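Local coordinates for protein BugD (Bordetella pertussis Tohama I, PDB 2F5X) that binds aspartic acid as a periplasmic solute receptor, probably for a transporter of the tripartite tricarboxylate type, at residues S41-P44 against E48-V51. Residues are numbered along the deposited sequence; the frame is centred on the assembly and turned at random.
Sequences SMRP and ETVV
Arg-43 lays its long side chain beside Thr-49, and the touching is done by one methyl group: CG2 of Thr-49 lies over one face of the guanidinium, 3.3 Å from Arg-43 NE and 3.6 Å from Arg-43 CZ. The two side chains run alongside each other and point the same way, so the flat group rests on carbon and makes no hydrogen bond across the contact. Nearer the root of the arginine, its CG lies 3.6 Å from the carbonyl oxygen of Glu-48, an oxygen that the contact buries without any hydrogen-bonding partner in the model. The arginine gets to the methyl by a fully stretched chain: CG stands anti to the backbone N (chi1 -175°), and the methylenes continue straight to NE. Here is an example of a surface arginine laid along the chain that follows its own helix. Strand 19-23, helix 30-46 and strand 50-54 form a beta-alpha-beta crossover, in which the end of the helix returns to a strand parallel to the first; Arg-43 lies across this short connection, its CA 5.5 Å from that of Thr-49. On the strand side, Thr-49 is steadied by its own neighbour. Its backbone N donates to Glu-48 OE1 at 3.2 Å, a bent bond of 140° that meets the carboxylate on its anti side. The carboxylate makes no salt bridge with the arginine, OE1 of Glu-48 remaining 6.7 Å from Arg-43 NE. Further out, backbone hydrogen bonds pair Thr-49 and Val-51 with Val-19 of strand 19-23, while on the helix Ser-41 OG lies within hydrogen-bonding reach of the carbonyl oxygens of Leu-38 and Gly-262, which must share its one hydrogen.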
loop_
_atom_site.group_PDB
_atom_site.type_symbol
_atom_site.label_atom_id
_atom_site.label_comp_id
_atom_site.label_asym_id
_atom_site.label_seq_id
_atom_site.Cartn_x
_atom_site.Cartn_y
_atom_site.Cartn_z
ATOM N N SER A 41 5.910 5.048 17.662
ATOM C CA SER A 41 5.081 6.142 18.171
ATOM C C SER A 41 3.954 5.681 19.080
ATOM O O SER A 41 3.483 6.457 19.920
ATOM C CB SER A 41 4.540 7.031 17.035
ATOM O OG SER A 41 3.611 6.347 16.216
HETATM N N MSE A 42 3.518 4.432 18.920
HETATM C CA MSE A 42 2.434 3.890 19.745
HETATM C C MSE A 42 2.897 3.481 21.137
HETATM O O MSE A 42 2.089 3.399 22.063
HETATM C CB MSE A 42 1.801 2.672 19.072
HETATM C CG MSE A 42 0.862 2.999 17.939
HETATM SE SE MSE A 42 0.240 1.377 17.049
HETATM C CE MSE A 42 -1.101 0.831 18.304
ATOM N N ARG A 43 4.194 3.214 21.272
ATOM C CA ARG A 43 4.751 2.626 22.496
ATOM C C ARG A 43 4.411 3.341 23.822
ATOM O O ARG A 43 4.017 2.663 24.778
ATOM C CB ARG A 43 6.263 2.392 22.353
ATOM C CG ARG A 43 6.898 1.665 23.545
ATOM C CD ARG A 43 8.385 1.454 23.386
ATOM N NE ARG A 43 8.952 0.662 24.475
ATOM C CZ ARG A 43 10.249 0.609 24.764
ATOM N NH1 ARG A 43 11.127 1.306 24.045
ATOM N NH2 ARG A 43 10.673 -0.144 25.772
ATOM N N PRO A 44 4.574 4.671 23.916
ATOM C CA PRO A 44 4.287 5.374 25.178
ATOM C C PRO A 44 2.865 5.154 25.691
ATOM O O PRO A 44 2.668 4.979 26.899
ATOM C CB PRO A 44 4.495 6.847 24.807
ATOM C CG PRO A 44 5.504 6.796 23.729
ATOM C CD PRO A 44 5.073 5.610 22.892
ATOM N N GLU A 48 3.586 -1.050 25.969
ATOM C CA GLU A 48 4.378 -2.204 25.566
ATOM C C GLU A 48 4.988 -1.933 24.198
ATOM O O GLU A 48 4.514 -1.068 23.456
ATOM C CB GLU A 48 3.514 -3.471 25.498
ATOM C CG GLU A 48 3.533 -4.328 26.759
ATOM C CD GLU A 48 4.839 -5.083 26.954
ATOM O OE1 GLU A 48 5.711 -5.037 26.054
ATOM O OE2 GLU A 48 4.994 -5.725 28.013
ATOM N N THR A 49 6.040 -2.674 23.868
ATOM C CA THR A 49 6.664 -2.581 22.555
ATOM C C THR A 49 5.772 -3.245 21.500
ATOM O O THR A 49 5.036 -4.196 21.799
ATOM C CB THR A 49 8.068 -3.238 22.570
ATOM O OG1 THR A 49 8.007 -4.519 23.214
ATOM C CG2 THR A 49 9.015 -2.462 23.472
ATOM N N VAL A 50 5.827 -2.723 20.277
ATOM C CA VAL A 50 5.142 -3.325 19.135
ATOM C C VAL A 50 6.231 -3.943 18.265
ATOM O O VAL A 50 7.192 -3.259 17.899
ATOM C CB VAL A 50 4.336 -2.269 18.330
ATOM C CG1 VAL A 50 3.742 -2.868 17.047
ATOM C CG2 VAL A 50 3.241 -1.664 19.183
ATOM N N VAL A 51 6.086 -5.233 17.960
ATOM C CA VAL A 51 7.068 -5.979 17.168
ATOM C C VAL A 51 6.516 -6.200 15.766
ATOM O O VAL A 51 5.493 -6.867 15.594
ATOM C CB VAL A 51 7.389 -7.363 17.796
ATOM C CG1 VAL A 51 8.404 -8.130 16.940
ATOM C CG2 VAL A 51 7.903 -7.212 19.226
#